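Local coordinates for protein CurD (Moorea producens 3L, PDB 5KP7) that probably works as a hydroxymethylglutaryl-CoA synthase of the thiolase-like superfamily and binds the 4'-phosphopantetheine group, at residues I30-V35 / I87-D92; S77-A82 / T117-Y122; L123-N128 / K161-A166; P205-I210 / A368-Q373. The protein carries 3 engineered substitutions. All coordinates share one frame; numbering follows the deposited sequence. Where two conformers were deposited one is given.

Three of the four contacts lie within the N-terminal family region, and all lie away from the phosphopantetheine pocket. Contacts 1 and 2 share helix 75-89, and their segments alternate along the chain. Contact 3 follows, its centre about 9 Å from that of contact 2 and about 11 Å from that of contact 1. Contact 4 comes last and joins segments 158 residues apart; its centre is about 11 Å from that of contact 1 but about 23 Å from that of contact 2. One large mixed sheet unites contacts 1, 3 and 4 through strands 29-36, 161-168 and 208-219, so helices and loops distant in sequence are fastened onto a common framework.

Contact 1. Residues I30-V35 / I87-D92; sequences IEALSV and IDRLSD
Arg89 brings the edge of its guanidinium, in plane and not face-on, to the methyl group of Ala32, with NH1 3.8 Å and NH2 3.9 Å from Ala32 CB. The arginine already starts out toward the strand, and a bend at chi3 (46°) is part of the path to this edge-on position; a small alanine leaves room for so broad a group. A water extends the link: it donates to Glu31 O at 2.8 Å and accepts only a weak bond from Arg89 NH2.

Beside this, Glu31 reaches out with CG anti to its backbone N (chi1 173°) and the chain extended, and its OE2 lies 4.2 Å from Leu90 CD2, the two side chains crossing at a slant. Leucine gives this edge an apolar cover, while the carboxylate finds polar partners at OE1, in a salt bridge to Lys161 NZ and a hydrogen bond with Ser202 OG. The charged groups of Glu31 and Arg89 do not meet. Glu31 and Ala32 both face Leu200 in a classic beta bulge, where the chain turns a corner. Helix 75-89 lies against the strand where Ala32 touches Ile86 and Ser34 touches Pro85, while Leu33 packs against helix 325-336.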
loop_
_atom_site.group_PDB
_atom_site.type_symbol
_atom_site.label_atom_id
_atom_site.label_comp_id
_atom_site.label_asym_id
_atom_site.label_seq_id
_atom_site.Cartn_x
_atom_site.Cartn_y
_atom_site.Cartn_z
ATOM N N ILE A 30 -9.726 -8.897 -13.531
ATOM C CA ILE A 30 -10.159 -9.320 -12.218
ATOM C C ILE A 30 -11.618 -9.720 -12.310
ATOM O O ILE A 30 -12.468 -8.870 -12.570
ATOM C CB ILE A 30 -9.959 -8.205 -11.153
ATOM C CG1 ILE A 30 -8.467 -7.838 -11.059
ATOM C CG2 ILE A 30 -10.464 -8.676 -9.808
ATOM C CD1 ILE A 30 -8.180 -6.576 -10.253
ATOM N N GLU A 31 -11.880 -11.015 -12.100
ATOM C CA GLU A 31 -13.238 -11.582 -12.050
ATOM C C GLU A 31 -13.917 -11.337 -10.715
ATOM O O GLU A 31 -15.122 -11.122 -10.654
ATOM C CB GLU A 31 -13.170 -13.106 -12.338
ATOM C CG GLU A 31 -14.478 -13.846 -12.163
ATOM C CD GLU A 31 -14.455 -15.316 -12.532
ATOM O OE1 GLU A 31 -13.664 -15.726 -13.413
ATOM O OE2 GLU A 31 -15.282 -16.066 -11.945
ATOM N N ALA A 32 -13.143 -11.364 -9.636
ATOM C CA ALA A 32 -13.669 -11.136 -8.294
ATOM C C ALA A 32 -12.584 -10.579 -7.399
ATOM O O ALA A 32 -11.401 -10.866 -7.598
ATOM C CB ALA A 32 -14.231 -12.432 -7.721
ATOM N N LEU A 33 -12.994 -9.724 -6.457
ATOM C CA LEU A 33 -12.053 -9.081 -5.546
ATOM C C LEU A 33 -12.688 -9.088 -4.163
ATOM O O LEU A 33 -13.847 -8.665 -3.998
ATOM C CB LEU A 33 -11.804 -7.622 -5.993
ATOM C CG LEU A 33 -10.784 -6.759 -5.214
ATOM C CD1 LEU A 33 -10.343 -5.583 -6.055
ATOM C CD2 LEU A 33 -11.320 -6.231 -3.902
ATOM N N SER A 34 -11.914 -9.486 -3.166
ATOM C CA SER A 34 -12.402 -9.515 -1.800
ATOM C C SER A 34 -11.298 -9.035 -0.862
ATOM O O SER A 34 -10.103 -9.163 -1.178
ATOM C CB SER A 34 -12.911 -10.912 -1.471
ATOM O OG SER A 34 -13.292 -11.004 -0.119
ATOM N N VAL A 35 -11.704 -8.433 0.254
ATOM C CA VAL A 35 -10.774 -7.745 1.172
ATOM C C VAL A 35 -10.942 -8.312 2.584
ATOM O O VAL A 35 -12.073 -8.610 2.983
ATOM C CB VAL A 35 -11.131 -6.240 1.220
ATOM C CG1 VAL A 35 -10.380 -5.504 2.334
ATOM C CG2 VAL A 35 -10.894 -5.605 -0.135
ATOM N N ILE A 87 -14.198 -17.908 -3.077
ATOM C CA ILE A 87 -14.311 -19.330 -3.271
ATOM C C ILE A 87 -15.725 -19.801 -2.927
ATOM O O ILE A 87 -16.266 -20.677 -3.622
ATOM C CB ILE A 87 -13.254 -20.108 -2.438
ATOM C CG1 ILE A 87 -11.824 -19.621 -2.766
ATOM C CG2 ILE A 87 -13.392 -21.596 -2.684
ATOM C CD1 ILE A 87 -11.482 -19.556 -4.231
ATOM N N ASP A 88 -16.315 -19.239 -1.881
ATOM C CA ASP A 88 -17.682 -19.636 -1.493
ATOM C C ASP A 88 -18.703 -19.451 -2.604
ATOM O O ASP A 88 -19.686 -20.201 -2.638
ATOM C CB ASP A 88 -18.183 -18.826 -0.314
ATOM C CG ASP A 88 -17.547 -19.222 1.016
ATOM O OD1 ASP A 88 -16.915 -20.286 1.172
ATOM O OD2 ASP A 88 -17.754 -18.439 1.955
ATOM N N ARG A 89 -18.522 -18.419 -3.432
ATOM C CA ARG A 89 -19.447 -18.111 -4.546
ATOM C C ARG A 89 -19.270 -19.028 -5.752
ATOM O O ARG A 89 -20.225 -19.267 -6.495
ATOM C CB ARG A 89 -19.299 -16.644 -4.975
ATOM C CG ARG A 89 -19.997 -15.696 -4.019
ATOM C CD ARG A 89 -19.471 -14.259 -4.022
ATOM N NE ARG A 89 -19.266 -13.650 -5.356
ATOM C CZ ARG A 89 -18.092 -13.233 -5.878
ATOM N NH1 ARG A 89 -16.954 -13.374 -5.234
ATOM N NH2 ARG A 89 -18.055 -12.664 -7.104
ATOM N N LEU A 90 -18.081 -19.601 -5.936
ATOM C CA LEU A 90 -17.831 -20.405 -7.128
ATOM C C LEU A 90 -18.573 -21.741 -7.156
ATOM O O LEU A 90 -18.711 -22.439 -6.149
ATOM C CB LEU A 90 -16.337 -20.679 -7.283
ATOM C CG LEU A 90 -15.464 -19.441 -7.426
ATOM C CD1 LEU A 90 -13.990 -19.835 -7.462
ATOM C CD2 LEU A 90 -15.807 -18.609 -8.649
ATOM N N SER A 91 -19.025 -22.122 -8.346
ATOM C CA SER A 91 -19.432 -23.493 -8.585
ATOM C C SER A 91 -18.228 -24.427 -8.351
ATOM O O SER A 91 -17.054 -23.978 -8.388
ATOM C CB SER A 91 -19.935 -23.642 -10.029
ATOM O OG SER A 91 -18.865 -23.513 -10.953
ATOM N N ASP A 92 -18.491 -25.710 -8.103
ATOM C CA ASP A 92 -17.400 -26.681 -7.943
ATOM C C ASP A 92 -16.492 -26.689 -9.170
ATOM O O ASP A 92 -15.251 -26.692 -9.037
ATOM C CB ASP A 92 -17.918 -28.105 -7.724
ATOM C CG ASP A 92 -18.659 -28.274 -6.412
ATOM O OD1 ASP A 92 -18.548 -27.393 -5.527
ATOM O OD2 ASP A 92 -19.369 -29.303 -6.268
HETATM O O HOH W 1 -17.136 -10.760 -8.762
#

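Contact 2. Residues S77-A82 / T117-Y122; sequences SYAVNA and TYIQEY
Ile119 bridges the two helices, meeting both Ala79 and Val80. Its CB lies 4.5 Å from Val80 CG2, a methyl that also comes within 4.1 Å of Ile119 CA. One bond further out, CG1 rests between two neighbours: it is 4.0 Å from Ala79 CB and 4.1 Å from Val80 CG2. The tip, CD1, closes to 3.6 Å from Ala79 CB, the shortest approach between the segments. With CG1 anti to the carbonyl carbon (chi1 -69°), the longer branch is aimed at alanine, whose small side chain lets the tip come close to the other helix. Val80 and Ile119 lie alongside one another, running in opposite senses. Val80 CG2 further reaches Tyr122 CB at 4.3 Å. Tyrosine suits this position because its CB adds apolar contact here while the ring, edge-to-face with that of Tyr440, carries the OH to a hydrogen bond with Tyr440 N.

The short helical axes pass 9.6 Å apart and cross at -43°. Ala79 and Ile119 both pack on Ile165 of strand 161-168, and Val80 touches Trp442 of strand 437-442.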
loop_
_atom_site.group_PDB
_atom_site.type_symbol
_atom_site.label_atom_id
_atom_site.label_comp_id
_atom_site.label_asym_id
_atom_site.label_seq_id
_atom_site.Cartn_x
_atom_site.Cartn_y
_atom_site.Cartn_z
ATOM N N SER A 77 -3.790 -16.587 7.632
ATOM C CA SER A 77 -5.158 -16.414 8.062
ATOM C C SER A 77 -5.782 -15.157 7.445
ATOM O O SER A 77 -6.935 -15.206 7.010
ATOM C CB SER A 77 -5.281 -16.466 9.595
ATOM O OG SER A 77 -4.829 -15.311 10.247
ATOM N N TYR A 78 -5.001 -14.076 7.324
ATOM C CA TYR A 78 -5.482 -12.882 6.651
ATOM C C TYR A 78 -5.847 -13.224 5.193
ATOM O O TYR A 78 -6.907 -12.810 4.699
ATOM C CB TYR A 78 -4.419 -11.774 6.705
ATOM C CG TYR A 78 -4.623 -10.765 7.795
ATOM C CD1 TYR A 78 -4.508 -11.112 9.140
ATOM C CD2 TYR A 78 -4.933 -9.435 7.497
ATOM C CE1 TYR A 78 -4.701 -10.158 10.143
ATOM C CE2 TYR A 78 -5.122 -8.500 8.491
ATOM C CZ TYR A 78 -4.977 -8.842 9.798
ATOM O OH TYR A 78 -5.205 -7.857 10.756
ATOM N N ALA A 79 -4.947 -13.929 4.512
ATOM C CA ALA A 79 -5.151 -14.311 3.122
ATOM C C ALA A 79 -6.382 -15.167 2.903
ATOM O O ALA A 79 -7.162 -14.938 1.963
ATOM C CB ALA A 79 -3.926 -15.027 2.575
ATOM N N VAL A 80 -6.560 -16.190 3.751
ATOM C CA VAL A 80 -7.713 -17.058 3.646
ATOM C C VAL A 80 -9.014 -16.272 3.883
ATOM O O VAL A 80 -9.993 -16.462 3.169
ATOM C CB VAL A 80 -7.577 -18.288 4.576
ATOM C CG1 VAL A 80 -8.893 -19.074 4.639
ATOM C CG2 VAL A 80 -6.412 -19.174 4.125
ATOM N N ASN A 81 -9.034 -15.395 4.888
ATOM C CA ASN A 81 -10.201 -14.574 5.132
ATOM C C ASN A 81 -10.526 -13.624 3.974
ATOM O O ASN A 81 -11.720 -13.375 3.691
ATOM C CB ASN A 81 -10.058 -13.851 6.466
ATOM C CG ASN A 81 -10.168 -14.803 7.645
ATOM O OD1 ASN A 81 -10.979 -15.717 7.636
ATOM N ND2 ASN A 81 -9.385 -14.567 8.677
ATOM N N ALA A 82 -9.488 -13.123 3.283
ATOM C CA ALA A 82 -9.706 -12.287 2.107
ATOM C C ALA A 82 -10.276 -13.098 0.935
ATOM O O ALA A 82 -11.176 -12.621 0.218
ATOM C CB ALA A 82 -8.420 -11.602 1.712
ATOM N N THR A 117 0.644 -22.864 -0.091
ATOM C CA THR A 117 0.317 -24.254 0.291
ATOM C C THR A 117 -0.762 -24.330 1.387
ATOM O O THR A 117 -1.760 -25.036 1.241
ATOM C CB THR A 117 1.580 -25.016 0.740
ATOM O OG1 THR A 117 2.221 -24.344 1.838
ATOM C CG2 THR A 117 2.589 -25.076 -0.400
ATOM N N TYR A 118 -0.615 -23.542 2.439
ATOM C CA TYR A 118 -1.645 -23.436 3.487
ATOM C C TYR A 118 -2.933 -22.869 2.953
ATOM O O TYR A 118 -4.009 -23.336 3.282
ATOM C CB TYR A 118 -1.158 -22.548 4.625
ATOM C CG TYR A 118 -0.093 -23.150 5.504
ATOM C CD1 TYR A 118 -0.397 -24.193 6.372
ATOM C CD2 TYR A 118 1.161 -22.598 5.592
ATOM C CE1 TYR A 118 0.561 -24.719 7.227
ATOM C CE2 TYR A 118 2.133 -23.117 6.448
ATOM C CZ TYR A 118 1.809 -24.193 7.266
ATOM O OH TYR A 118 2.768 -24.699 8.129
ATOM N N ILE A 119 -2.830 -21.862 2.094
ATOM C CA ILE A 119 -4.004 -21.219 1.518
ATOM C C ILE A 119 -4.810 -22.218 0.684
ATOM O O ILE A 119 -6.031 -22.350 0.827
ATOM C CB ILE A 119 -3.612 -19.950 0.741
ATOM C CG1 ILE A 119 -3.121 -18.866 1.711
ATOM C CG2 ILE A 119 -4.770 -19.426 -0.082
ATOM C CD1 ILE A 119 -2.225 -17.818 1.077
ATOM N N GLN A 120 -4.126 -22.975 -0.163
ATOM C CA GLN A 120 -4.772 -24.027 -0.936
ATOM C C GLN A 120 -5.500 -25.040 -0.042
ATOM O O GLN A 120 -6.639 -25.440 -0.340
ATOM C CB GLN A 120 -3.732 -24.720 -1.807
ATOM C CG GLN A 120 -4.231 -25.913 -2.628
ATOM C CD GLN A 120 -3.244 -27.068 -2.632
ATOM O OE1 GLN A 120 -2.519 -27.291 -1.656
ATOM N NE2 GLN A 120 -3.177 -27.777 -3.739
ATOM N N GLU A 121 -4.830 -25.473 1.010
ATOM C CA GLU A 121 -5.387 -26.453 1.956
ATOM C C GLU A 121 -6.697 -25.972 2.571
ATOM O O GLU A 121 -7.729 -26.669 2.546
ATOM C CB GLU A 121 -4.368 -26.739 3.061
ATOM C CG GLU A 121 -4.818 -27.683 4.166
ATOM C CD GLU A 121 -5.081 -29.091 3.698
ATOM O OE1 GLU A 121 -4.497 -29.539 2.686
ATOM O OE2 GLU A 121 -5.871 -29.801 4.370
ATOM N N TYR A 122 -6.659 -24.781 3.133
ATOM C CA TYR A 122 -7.815 -24.286 3.873
ATOM C C TYR A 122 -8.935 -23.769 2.989
ATOM O O TYR A 122 -10.078 -23.737 3.414
ATOM C CB TYR A 122 -7.369 -23.270 4.930
ATOM C CG TYR A 122 -6.744 -23.973 6.103
ATOM C CD1 TYR A 122 -5.380 -24.251 6.124
ATOM C CD2 TYR A 122 -7.504 -24.330 7.209
ATOM C CE1 TYR A 122 -4.780 -24.930 7.190
ATOM C CE2 TYR A 122 -6.912 -24.990 8.288
ATOM C CZ TYR A 122 -5.556 -25.283 8.284
ATOM O OH TYR A 122 -4.963 -25.926 9.372
#

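Contact 3. Residues L123-N128 / K161-A166; sequences LGLSRN and KALVIA
A Schellman motif ends helix 115-123, and the leucines on either side of its glycine, Leu123 and Leu125, both turn onto Leu163 of a buried strand. Gly124 leaves the helix with a positive phi of 72°, a conformation glycine adopts easily, and a probable hydrogen bond from Leu125 N back to Gln120 O fits the motif. As the chain leaves the helix, the two leucines converge on a single methyl: Leu163 CD2 is 3.9 Å from Leu123 CD1 and 4.1 Å from Leu125 CD1. With its CG anti to the backbone N (chi1 -179°), Leu163 can offer this methyl to both. The Leu125 side chain crosses that of Leu163 at about a right angle, the Leu123 side chain on a diagonal. Leucine fits all three places, since each needs a flexible apolar arm ending in a methyl and the contact is buried.

Beyond Leu125, Ser126 OG accepts from Asn128 N at 3.0 Å, forming an ST turn in the loop that leads to strand 130-134. Strand 161-168 runs between strands 98-104 and 195-202 in the sheet. Leu123 also touches Ala83 and Ile87 of helix 75-89, and Leu125 touches Val101 of strand 98-104 and Lys95 of helix 92-96.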
loop_
_atom_site.group_PDB
_atom_site.type_symbol
_atom_site.label_atom_id
_atom_site.label_comp_id
_atom_site.label_asym_id
_atom_site.label_seq_id
_atom_site.Cartn_x
_atom_site.Cartn_y
_atom_site.Cartn_z
ATOM N N LEU A 123 -8.658 -23.437 1.735
ATOM C CA LEU A 123 -9.726 -23.071 0.801
ATOM C C LEU A 123 -10.250 -24.285 0.030
ATOM O O LEU A 123 -11.243 -24.169 -0.662
ATOM C CB LEU A 123 -9.250 -22.015 -0.183
ATOM C CG LEU A 123 -8.969 -20.602 0.381
ATOM C CD1 LEU A 123 -8.346 -19.749 -0.716
ATOM C CD2 LEU A 123 -10.192 -19.927 0.942
ATOM N N GLY A 124 -9.619 -25.445 0.176
ATOM C CA GLY A 124 -10.078 -26.668 -0.491
ATOM C C GLY A 124 -9.838 -26.686 -1.985
ATOM O O GLY A 124 -10.644 -27.238 -2.732
ATOM N N LEU A 125 -8.755 -26.073 -2.442
ATOM C CA LEU A 125 -8.489 -25.942 -3.873
ATOM C C LEU A 125 -7.922 -27.229 -4.446
ATOM O O LEU A 125 -7.507 -28.122 -3.714
ATOM C CB LEU A 125 -7.550 -24.746 -4.129
ATOM C CG LEU A 125 -8.063 -23.391 -3.658
ATOM C CD1 LEU A 125 -7.058 -22.325 -4.073
ATOM C CD2 LEU A 125 -9.435 -23.065 -4.241
ATOM N N SER A 126 -7.910 -27.315 -5.769
ATOM C CA SER A 126 -7.375 -28.472 -6.485
ATOM C C SER A 126 -5.904 -28.736 -6.175
ATOM O O SER A 126 -5.123 -27.782 -5.975
ATOM C CB SER A 126 -7.486 -28.259 -8.004
ATOM O OG SER A 126 -7.025 -29.408 -8.702
ATOM N N ARG A 127 -5.514 -30.023 -6.183
ATOM C CA ARG A 127 -4.101 -30.350 -6.114
ATOM C C ARG A 127 -3.375 -30.089 -7.428
ATOM O O ARG A 127 -2.132 -29.968 -7.433
ATOM C CB ARG A 127 -3.896 -31.800 -5.659
ATOM C CG ARG A 127 -4.207 -31.987 -4.202
ATOM C CD ARG A 127 -3.761 -33.348 -3.696
ATOM N NE ARG A 127 -3.877 -33.407 -2.236
ATOM C CZ ARG A 127 -3.335 -34.367 -1.472
ATOM N NH1 ARG A 127 -2.649 -35.354 -2.012
ATOM N NH2 ARG A 127 -3.445 -34.289 -0.136
ATOM N N ASN A 128 -4.111 -29.983 -8.529
ATOM C CA ASN A 128 -3.496 -29.640 -9.822
ATOM C C ASN A 128 -3.427 -28.117 -9.924
ATOM O O ASN A 128 -4.179 -27.477 -10.665
ATOM C CB ASN A 128 -4.278 -30.275 -10.993
ATOM C CG ASN A 128 -4.270 -31.776 -10.936
ATOM O OD1 ASN A 128 -5.334 -32.416 -10.873
ATOM N ND2 ASN A 128 -3.095 -32.373 -11.018
ATOM N N LYS A 161 -8.152 -20.375 -14.157
ATOM C CA LYS A 161 -8.159 -19.129 -13.405
ATOM C C LYS A 161 -6.936 -19.091 -12.506
ATOM O O LYS A 161 -6.321 -20.132 -12.211
ATOM C CB LYS A 161 -9.416 -19.051 -12.541
ATOM C CG LYS A 161 -10.733 -19.130 -13.344
ATOM C CD LYS A 161 -11.941 -18.954 -12.429
ATOM C CE LYS A 161 -13.265 -19.305 -13.122
ATOM N NZ LYS A 161 -13.639 -18.423 -14.265
ATOM N N ALA A 162 -6.601 -17.903 -12.039
ATOM C CA ALA A 162 -5.531 -17.738 -11.063
ATOM C C ALA A 162 -6.071 -17.011 -9.866
ATOM O O ALA A 162 -6.906 -16.114 -10.006
ATOM C CB ALA A 162 -4.330 -16.977 -11.662
ATOM N N LEU A 163 -5.571 -17.349 -8.686
ATOM C CA LEU A 163 -5.925 -16.635 -7.475
ATOM C C LEU A 163 -4.671 -15.937 -6.959
ATOM O O LEU A 163 -3.676 -16.600 -6.666
ATOM C CB LEU A 163 -6.462 -17.606 -6.420
ATOM C CG LEU A 163 -6.909 -17.060 -5.075
ATOM C CD1 LEU A 163 -8.104 -16.147 -5.232
ATOM C CD2 LEU A 163 -7.212 -18.212 -4.110
ATOM N N VAL A 164 -4.731 -14.615 -6.880
ATOM C CA VAL A 164 -3.597 -13.804 -6.433
ATOM C C VAL A 164 -4.007 -13.150 -5.128
ATOM O O VAL A 164 -5.027 -12.444 -5.088
ATOM C CB VAL A 164 -3.236 -12.718 -7.469
ATOM C CG1 VAL A 164 -2.107 -11.841 -6.935
ATOM C CG2 VAL A 164 -2.856 -13.341 -8.815
ATOM N N ILE A 165 -3.252 -13.397 -4.056
ATOM C CA ILE A 165 -3.591 -12.809 -2.764
ATOM C C ILE A 165 -2.399 -12.059 -2.244
ATOM O O ILE A 165 -1.325 -12.633 -2.016
ATOM C CB ILE A 165 -4.042 -13.833 -1.696
ATOM C CG1 ILE A 165 -5.103 -14.783 -2.253
ATOM C CG2 ILE A 165 -4.557 -13.108 -0.454
ATOM C CD1 ILE A 165 -5.409 -15.944 -1.326
ATOM N N ALA A 166 -2.581 -10.753 -2.069
ATOM C CA ALA A 166 -1.588 -9.895 -1.446
ATOM C C ALA A 166 -1.952 -9.810 0.039
ATOM O O ALA A 166 -3.084 -9.462 0.391
ATOM C CB ALA A 166 -1.556 -8.504 -2.078
#

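Contact 4. Residues P205-I210 / A368-Q373; sequences PHIFQI and AAIAAQ. Engineered in segment 368-373: Ala368 (natural residue Lys), Ala369 (natural residue Gln), Ala371 (natural residue Gln).
Ile207 meets Ile370 and Ala371 where a classic beta bulge, with Ile207 and Phe208 both facing Ile30 of strand 29-36, is packed against helix 365-372. The bulge lies at the start of strand 208-219, in the large mixed sheet of this thiolase-like protein.

The tight part of the contact belongs to one methyl. Ile207 CD1 lies 3.7 Å from Ile370 CG2 and 3.9 Å from Ile370 CB, the two side chains crossing obliquely. Both torsions of Ile207 are close to -60° (chi1 -56°, chi2 -58°), a folded form that brings CD1 round to the helix although the side chain does not start out pointing at it. Isoleucine suits the buried position, being apolar and able to pack against both helix 365-372 and Ile334 of helix 325-336.

The loose side lies at His206, an exposed residue. Between the two segments, His206 comes within 4.5 Å only at CB, 4.2 Å from Ile370 CD1, and the imidazole takes no part. A polar ring is well placed at such a solvent-facing margin, while the base of its side chain still adds apolar cover; His206 also touches Glu31. Ile370 itself is partly exposed, with one branch in the tight part and the other at the margin.

Ala368, Ala369 and Ala371 are engineered substitutions for Lys, Gln and Gln. Ala371 borders the tight part more loosely, its backbone N lying 4.1 Å from Ile207 CD1 and its CB 4.5 Å from the same methyl.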
loop_
_atom_site.group_PDB
_atom_site.type_symbol
_atom_site.label_atom_id
_atom_site.label_comp_id
_atom_site.label_asym_id
_atom_site.label_seq_id
_atom_site.Cartn_x
_atom_site.Cartn_y
_atom_site.Cartn_z
ATOM N N PRO A 205 -13.521 -10.926 -16.824
ATOM C CA PRO A 205 -13.178 -9.943 -15.774
ATOM C C PRO A 205 -14.366 -9.104 -15.354
ATOM O O PRO A 205 -14.490 -7.955 -15.773
ATOM C CB PRO A 205 -12.110 -9.085 -16.458
ATOM C CG PRO A 205 -12.458 -9.142 -17.884
ATOM C CD PRO A 205 -12.920 -10.550 -18.115
ATOM N N HIS A 206 -15.228 -9.679 -14.529
ATOM C CA HIS A 206 -16.448 -9.010 -14.096
ATOM C C HIS A 206 -16.227 -7.710 -13.337
ATOM O O HIS A 206 -17.119 -6.861 -13.362
ATOM C CB HIS A 206 -17.308 -9.908 -13.211
ATOM C CG HIS A 206 -17.694 -11.207 -13.855
ATOM N ND1 HIS A 206 -18.116 -11.294 -15.165
ATOM C CD2 HIS A 206 -17.752 -12.462 -13.360
ATOM C CE1 HIS A 206 -18.386 -12.553 -15.458
ATOM N NE2 HIS A 206 -18.166 -13.283 -14.382
ATOM N N ILE A 207 -15.095 -7.573 -12.651
ATOM C CA ILE A 207 -14.803 -6.372 -11.841
ATOM C C ILE A 207 -13.894 -5.365 -12.554
ATOM O O ILE A 207 -14.221 -4.170 -12.604
ATOM C CB ILE A 207 -14.174 -6.736 -10.488
ATOM C CG1 ILE A 207 -15.060 -7.701 -9.686
ATOM C CG2 ILE A 207 -13.843 -5.487 -9.664
ATOM C CD1 ILE A 207 -16.444 -7.197 -9.392
ATOM N N PHE A 208 -12.762 -5.827 -13.102
ATOM C CA PHE A 208 -11.746 -4.923 -13.655
ATOM C C PHE A 208 -11.190 -5.505 -14.922
ATOM O O PHE A 208 -10.461 -6.498 -14.881
ATOM C CB PHE A 208 -10.630 -4.686 -12.616
ATOM C CG PHE A 208 -9.655 -3.557 -12.933
ATOM C CD1 PHE A 208 -10.090 -2.237 -13.083
ATOM C CD2 PHE A 208 -8.274 -3.797 -13.009
ATOM C CE1 PHE A 208 -9.180 -1.198 -13.293
ATOM C CE2 PHE A 208 -7.367 -2.755 -13.223
ATOM C CZ PHE A 208 -7.830 -1.451 -13.362
ATOM N N GLN A 209 -11.528 -4.874 -16.049
ATOM C CA GLN A 209 -11.104 -5.306 -17.366
ATOM C C GLN A 209 -9.747 -4.638 -17.677
ATOM O O GLN A 209 -9.703 -3.434 -17.851
ATOM C CB GLN A 209 -12.208 -4.922 -18.378
ATOM C CG GLN A 209 -13.582 -5.585 -18.110
ATOM C CD GLN A 209 -14.633 -4.758 -17.330
ATOM O OE1 GLN A 209 -14.780 -3.543 -17.526
ATOM N NE2 GLN A 209 -15.445 -5.461 -16.493
ATOM N N ILE A 210 -8.672 -5.421 -17.739
ATOM C CA ILE A 210 -7.324 -4.911 -17.973
ATOM C C ILE A 210 -7.128 -4.357 -19.390
ATOM O O ILE A 210 -7.606 -4.936 -20.360
ATOM C CB ILE A 210 -6.265 -6.026 -17.652
ATOM C CG1 ILE A 210 -6.147 -6.229 -16.135
ATOM C CG2 ILE A 210 -4.901 -5.749 -18.269
ATOM C CD1 ILE A 210 -5.395 -5.149 -15.374
ATOM N N ALA A 368 -19.202 -2.447 -10.782
ATOM C CA ALA A 368 -19.280 -1.677 -9.545
ATOM C C ALA A 368 -20.406 -2.183 -8.663
ATOM O O ALA A 368 -20.247 -2.230 -7.449
ATOM C CB ALA A 368 -19.464 -0.185 -9.822
ATOM N N ALA A 369 -21.530 -2.583 -9.267
ATOM C CA ALA A 369 -22.653 -3.132 -8.493
ATOM C C ALA A 369 -22.263 -4.440 -7.820
ATOM O O ALA A 369 -22.576 -4.640 -6.652
ATOM C CB ALA A 369 -23.878 -3.305 -9.364
ATOM N N ILE A 370 -21.568 -5.319 -8.538
ATOM C CA ILE A 370 -21.039 -6.560 -7.924
ATOM C C ILE A 370 -20.091 -6.224 -6.778
ATOM O O ILE A 370 -20.202 -6.774 -5.674
ATOM C CB ILE A 370 -20.359 -7.488 -8.961
ATOM C CG1 ILE A 370 -21.391 -8.014 -9.987
ATOM C CG2 ILE A 370 -19.679 -8.663 -8.262
ATOM C CD1 ILE A 370 -20.754 -8.519 -11.268
ATOM N N ALA A 371 -19.158 -5.314 -7.025
ATOM C CA ALA A 371 -18.226 -4.904 -5.981
ATOM C C ALA A 371 -18.921 -4.390 -4.708
ATOM O O ALA A 371 -18.520 -4.735 -3.596
ATOM C CB ALA A 371 -17.260 -3.853 -6.528
ATOM N N ALA A 372 -19.980 -3.602 -4.876
ATOM C CA ALA A 372 -20.730 -3.026 -3.753
ATOM C C ALA A 372 -21.342 -4.105 -2.870
ATOM O O ALA A 372 -21.446 -3.926 -1.667
ATOM C CB ALA A 372 -21.834 -2.085 -4.251
ATOM N N GLN A 373 -21.722 -5.231 -3.464
ATOM C CA GLN A 373 -22.319 -6.344 -2.704
ATOM C C GLN A 373 -21.371 -6.969 -1.696
ATOM O O GLN A 373 -21.816 -7.676 -0.809
ATOM C CB GLN A 373 -22.836 -7.447 -3.637
ATOM C CG GLN A 373 -23.987 -7.026 -4.525
ATOM C CD GLN A 373 -25.185 -6.629 -3.705
ATOM O OE1 GLN A 373 -25.350 -5.450 -3.357
ATOM N NE2 GLN A 373 -26.005 -7.614 -3.335
#